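Long-range contacts in diphosphomevalonate decarboxylase, putative (Trypanosoma brucei, PDB 2HKE), which probably catalyses the ATP-dependent decarboxylation of (R)-5-diphosphomevalonate to isopentenyl diphosphate in the mevalonate pathway: residues S269-R274 with I349-K354; N280-R285 with D343-L348. The protein carries 1 engineered substitution. All blocks are in the same frame, centred on the assembly; numbering follows the deposited sequence.

Contact 1 (S269-R274 with I349-K354); sequences SYAMIR and IDHPKK. With SO4 (sulfate ion), chain D.
Oxygen O3 of a sulfate ion, probably taken up from the crystallisation liquor, is gripped by three N-H groups from both segments. The backbone N of D350 gives the shortest and straightest bond (D350 N to O3 2.9 Å, 162°), and NE and NH2 of R274 reach the same oxygen along more bent paths. R274 NE also bonds sulfate O4, at 3.0 Å. The bend of the R274 chain at chi3 (-47°) turns the guanidinium so that its edge faces the sulfate and D350 O. R274 NH2 lies 3.2 Å from D350 O, which is in the guanidinium plane. Water 1 accepts a bond from R274 NH2 and sits 2.7 Å from H351 ND1, in the plane of the imidazole. Beneath this polar rim, A271 CB presses on one face of the H351 ring, 3.5 Å from the centroid and 10° off the normal, a CH-pi contact; CD of P352 lies over the opposite face, nearer its rim. H351 NE2 is hydrogen-bonded to OD1 of D268, the residue just before S269 in the helix, which also takes a salt bridge from K354. I349 lies against the helix with both branches: I349 CD1 is 3.4 Å from A271 O, and CG2 packs against CB and the carbonyl carbon of R274. The loop is thus pinned to helix 267-283 by an apolar strip edged with cationic and N-H donors, a surface spot whose chemistry suits an anion.

Contact 2 (N280-R285 with D343-L348); sequences NAKKGR and DEYKKL
The last turn of helix 267-283 faces the loop that follows helix 330-338, K282 and Y345 being the residues with the nearest CA atoms, 7.4 Å apart. A Schellman motif closes the helix: G284, with phi at 80°, is its C-prime residue, and the bonds from R285 N to N280 O and from G284 N to A281 O are both weak. Within that last turn, the consecutive K282 and K283 meet the loop through their methylene chains. K282 CB lies at the edge of the Y345 ring, 3.7 Å from Y345 CE1. CG of K282, anti to the carbonyl carbon, meets L348 CD2 at 3.6 Å, the two side chains crossing obliquely; the chi2 bend (-67°) then brings K282 CE to 3.5 Å from E344 O. The Y345 ring is held from several directions: CG of its neighbour E344 lies 3.6 Å above the ring plane, over the centre, and Y279 of the same helix as the lysines meets it edge-to-face. E309 and M313 of helix 307-317 also touch the Y345 side chain. L348 also touches L275, A278 and Y279 of helix 267-283 and M313 of helix 307-317, so its side chain bridges the two helices. This is packing on the surface of the C-terminal domain, in which lysine methylenes, not charged ends, make the contact across the two segments. K283 crosses the tyrosine at about a right angle, and its NZ makes a salt bridge to E309. Water 2 lies between that NZ and Y345 OH, weakly bonded to both, and K283 CD makes a tight contact with Y345 OH, at 3.0 Å.

How the contacts relate
Contacts 1 and 2 fasten one continuous piece of loop, residues 343-354, along one helix, 267-283; their centres lie 14 Å apart, and contact 2 is nested inside the chain loop that contact 1 closes. I349 follows directly on L348, so the chain passes from one contact into the other without a break. Helix 307-317 supports the junction, where H317 touches I349 and bonds the backbone N of L348. Two lysines of the loop come close, K353 NZ and K347 NZ 3.2 Å apart, a pair of like charges. Both contacts sit on the outside of the C-terminal domain, and the sulfate belongs to contact 1 alone.

Contact 1 (S269-R274 with I349-K354)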
# COMPACT_ATOMS: atom_id res chain seq x y z
N SER A 269 -4.11 -2.27 -17.95
CA SER A 269 -2.85 -1.87 -17.29
C SER A 269 -1.81 -1.37 -18.27
O SER A 269 -1.22 -0.30 -18.09
CB SER A 269 -2.26 -3.04 -16.49
OG SER A 269 -3.20 -3.54 -15.59
N TYR A 270 -1.56 -2.17 -19.31
CA TYR A 270 -0.56 -1.83 -20.30
C TYR A 270 -0.94 -0.61 -21.11
O TYR A 270 -0.07 0.21 -21.44
CB TYR A 270 -0.24 -3.01 -21.25
CG TYR A 270 0.28 -4.25 -20.56
CD1 TYR A 270 1.39 -4.19 -19.72
CD2 TYR A 270 -0.35 -5.48 -20.74
CE1 TYR A 270 1.87 -5.33 -19.08
CE2 TYR A 270 0.13 -6.64 -20.09
CZ TYR A 270 1.24 -6.55 -19.29
OH TYR A 270 1.71 -7.69 -18.66
N ALA A 271 -2.23 -0.45 -21.38
CA ALA A 271 -2.65 0.76 -22.07
C ALA A 271 -2.41 2.01 -21.18
O ALA A 271 -2.07 3.06 -21.69
CB ALA A 271 -4.11 0.66 -22.40
N MET A 272 -2.62 1.87 -19.88
CA MET A 272 -2.34 2.97 -18.94
C MET A 272 -0.88 3.33 -18.96
O MET A 272 -0.54 4.52 -18.94
CB MET A 272 -2.85 2.65 -17.52
CG MET A 272 -4.34 2.92 -17.34
SD MET A 272 -4.87 4.62 -17.47
CE MET A 272 -4.15 5.33 -15.94
N ILE A 273 -0.00 2.34 -19.06
CA ILE A 273 1.41 2.62 -19.13
C ILE A 273 1.68 3.41 -20.42
O ILE A 273 2.33 4.43 -20.38
CB ILE A 273 2.23 1.33 -19.10
CG1 ILE A 273 2.15 0.66 -17.73
CG2 ILE A 273 3.65 1.59 -19.59
CD1 ILE A 273 2.77 -0.71 -17.70
N ARG A 274 1.17 2.92 -21.55
CA ARG A 274 1.36 3.61 -22.81
C ARG A 274 0.84 5.04 -22.78
O ARG A 274 1.50 5.95 -23.33
CB ARG A 274 0.71 2.85 -23.97
CG ARG A 274 1.32 1.52 -24.18
CD ARG A 274 1.12 0.99 -25.61
NE ARG A 274 -0.25 1.12 -26.07
CZ ARG A 274 -1.23 0.29 -25.77
NH1 ARG A 274 -1.00 -0.75 -25.00
NH2 ARG A 274 -2.45 0.50 -26.26
N ILE A 349 -3.21 7.26 -27.35
CA ILE A 349 -3.05 5.82 -27.57
C ILE A 349 -4.25 5.30 -28.33
O ILE A 349 -5.28 5.96 -28.39
CB ILE A 349 -2.90 5.00 -26.26
CG1 ILE A 349 -4.15 5.09 -25.38
CG2 ILE A 349 -1.62 5.45 -25.52
CD1 ILE A 349 -4.19 4.06 -24.22
N ASP A 350 -4.10 4.09 -28.85
CA ASP A 350 -5.15 3.32 -29.45
C ASP A 350 -5.55 2.22 -28.46
O ASP A 350 -4.79 1.28 -28.25
CB ASP A 350 -4.59 2.65 -30.74
CG ASP A 350 -5.61 1.81 -31.47
OD1 ASP A 350 -6.84 1.88 -31.15
OD2 ASP A 350 -5.17 1.06 -32.40
N HIS A 351 -6.73 2.36 -27.84
CA HIS A 351 -7.23 1.36 -26.90
C HIS A 351 -8.73 1.57 -26.78
O HIS A 351 -9.20 2.73 -26.81
CB HIS A 351 -6.56 1.51 -25.52
CG HIS A 351 -6.90 0.42 -24.55
ND1 HIS A 351 -6.33 -0.83 -24.64
CD2 HIS A 351 -7.69 0.40 -23.45
CE1 HIS A 351 -6.79 -1.59 -23.66
NE2 HIS A 351 -7.61 -0.87 -22.91
N PRO A 352 -9.50 0.48 -26.65
CA PRO A 352 -10.94 0.66 -26.43
C PRO A 352 -11.31 1.54 -25.22
O PRO A 352 -10.75 1.35 -24.12
CB PRO A 352 -11.42 -0.76 -26.17
CG PRO A 352 -10.45 -1.58 -26.89
CD PRO A 352 -9.14 -0.94 -26.69
N LYS A 353 -12.25 2.46 -25.42
CA LYS A 353 -12.69 3.31 -24.31
C LYS A 353 -13.57 2.52 -23.36
O LYS A 353 -14.53 1.81 -23.76
CB LYS A 353 -13.41 4.56 -24.80
CG LYS A 353 -12.52 5.48 -25.62
CD LYS A 353 -13.29 6.71 -26.02
CE LYS A 353 -12.48 7.59 -26.88
NZ LYS A 353 -13.17 8.89 -27.08
N LYS A 354 -13.25 2.63 -22.08
CA LYS A 354 -14.05 2.05 -21.01
C LYS A 354 -13.79 2.83 -19.73
O LYS A 354 -12.76 3.47 -19.60
CB LYS A 354 -13.72 0.58 -20.81
CG LYS A 354 -12.27 0.36 -20.31
CD LYS A 354 -11.86 -1.06 -20.29
CE LYS A 354 -11.50 -1.58 -21.67
NZ LYS A 354 -11.21 -3.03 -21.46
S SO4 D . -0.53 2.94 -29.19
O1 SO4 D . -0.09 1.92 -30.12
O2 SO4 D . -0.78 4.17 -29.91
O3 SO4 D . -1.75 2.46 -28.53
O4 SO4 D . 0.53 3.11 -28.20
O HOH W 1 -4.48 -1.68 -26.43

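Contact 2 (N280-R285 with D343-L348)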
# COMPACT_ATOMS: atom_id res chain seq x y z
N ASN A 280 3.43 12.23 -21.22
CA ASN A 280 4.66 12.86 -20.78
C ASN A 280 5.43 13.27 -22.04
O ASN A 280 6.04 14.34 -22.08
CB ASN A 280 5.46 11.86 -19.97
CG ASN A 280 4.95 11.70 -18.55
OD1 ASN A 280 4.27 12.60 -17.99
ND2 ASN A 280 5.29 10.55 -17.93
N ALA A 281 5.40 12.42 -23.04
CA ALA A 281 6.07 12.72 -24.33
C ALA A 281 5.51 14.02 -24.96
O ALA A 281 6.29 14.90 -25.37
CB ALA A 281 5.97 11.51 -25.28
N LYS A 282 4.18 14.15 -24.96
CA LYS A 282 3.50 15.33 -25.52
C LYS A 282 3.74 16.57 -24.68
O LYS A 282 3.90 17.66 -25.20
CB LYS A 282 1.99 15.14 -25.55
CG LYS A 282 1.40 14.51 -26.70
CD LYS A 282 1.50 15.31 -28.03
CE LYS A 282 0.71 14.52 -29.05
NZ LYS A 282 1.34 14.52 -30.41
N LYS A 283 3.81 16.39 -23.39
CA LYS A 283 4.09 17.48 -22.48
C LYS A 283 5.53 17.92 -22.57
O LYS A 283 5.84 19.05 -22.28
CB LYS A 283 3.80 17.05 -21.05
CG LYS A 283 2.33 16.84 -20.78
CD LYS A 283 1.59 18.13 -20.53
CE LYS A 283 1.69 18.57 -19.12
NZ LYS A 283 0.96 19.88 -19.04
N GLY A 284 6.43 17.03 -22.99
CA GLY A 284 7.83 17.35 -22.99
C GLY A 284 8.52 17.23 -21.65
O GLY A 284 9.63 17.72 -21.46
N ARG A 285 7.84 16.61 -20.69
CA ARG A 285 8.42 16.38 -19.40
C ARG A 285 7.65 15.27 -18.71
O ARG A 285 6.55 14.89 -19.11
CB ARG A 285 8.40 17.66 -18.52
CG ARG A 285 7.02 18.09 -18.15
CD ARG A 285 7.06 19.36 -17.34
NE ARG A 285 5.73 19.90 -17.17
CZ ARG A 285 4.92 19.67 -16.14
NH1 ARG A 285 5.27 18.91 -15.12
NH2 ARG A 285 3.71 20.22 -16.14
N ASP A 343 -6.49 19.68 -27.52
CA ASP A 343 -6.68 18.60 -28.45
C ASP A 343 -5.48 17.68 -28.55
O ASP A 343 -5.65 16.51 -28.84
CB ASP A 343 -6.97 19.18 -29.85
CG ASP A 343 -8.26 18.68 -30.41
OD1 ASP A 343 -8.40 17.44 -30.54
OD2 ASP A 343 -9.15 19.54 -30.67
N GLU A 344 -4.28 18.21 -28.33
CA GLU A 344 -3.03 17.45 -28.34
C GLU A 344 -3.04 16.25 -27.38
O GLU A 344 -2.32 15.29 -27.59
CB GLU A 344 -1.81 18.30 -27.99
CG GLU A 344 -1.98 19.17 -26.77
CD GLU A 344 -0.80 20.08 -26.40
OE1 GLU A 344 0.35 19.85 -26.85
OE2 GLU A 344 -1.05 21.05 -25.61
N TYR A 345 -3.88 16.29 -26.35
CA TYR A 345 -3.87 15.22 -25.34
C TYR A 345 -5.01 14.26 -25.53
O TYR A 345 -5.31 13.46 -24.63
CB TYR A 345 -3.86 15.82 -23.92
CG TYR A 345 -2.74 16.75 -23.70
CD1 TYR A 345 -1.42 16.35 -23.88
CD2 TYR A 345 -2.95 18.03 -23.24
CE1 TYR A 345 -0.37 17.20 -23.66
CE2 TYR A 345 -1.89 18.89 -23.03
CZ TYR A 345 -0.60 18.47 -23.26
OH TYR A 345 0.45 19.35 -23.06
N LYS A 346 -5.69 14.34 -26.67
CA LYS A 346 -6.74 13.42 -26.99
C LYS A 346 -6.09 12.44 -27.98
O LYS A 346 -5.13 12.79 -28.70
CB LYS A 346 -7.95 14.13 -27.61
CG LYS A 346 -8.59 15.16 -26.72
CD LYS A 346 -9.61 16.00 -27.48
CE LYS A 346 -10.12 17.17 -26.61
NZ LYS A 346 -11.28 17.82 -27.24
N LYS A 347 -6.59 11.23 -27.99
CA LYS A 347 -6.11 10.18 -28.86
C LYS A 347 -4.59 10.02 -28.76
O LYS A 347 -3.88 10.07 -29.77
CB LYS A 347 -6.61 10.43 -30.31
CG LYS A 347 -8.14 10.32 -30.46
CD LYS A 347 -8.63 8.84 -30.41
CE LYS A 347 -10.21 8.70 -30.35
NZ LYS A 347 -10.91 9.54 -29.28
N LEU A 348 -4.10 9.80 -27.55
CA LEU A 348 -2.67 9.61 -27.35
C LEU A 348 -2.26 8.16 -27.57
O LEU A 348 -1.11 7.88 -27.75
CB LEU A 348 -2.27 10.07 -25.94
CG LEU A 348 -2.44 11.56 -25.64
CD1 LEU A 348 -2.13 11.85 -24.18
CD2 LEU A 348 -1.56 12.40 -26.55
O HOH W 2 2.08 21.85 -21.56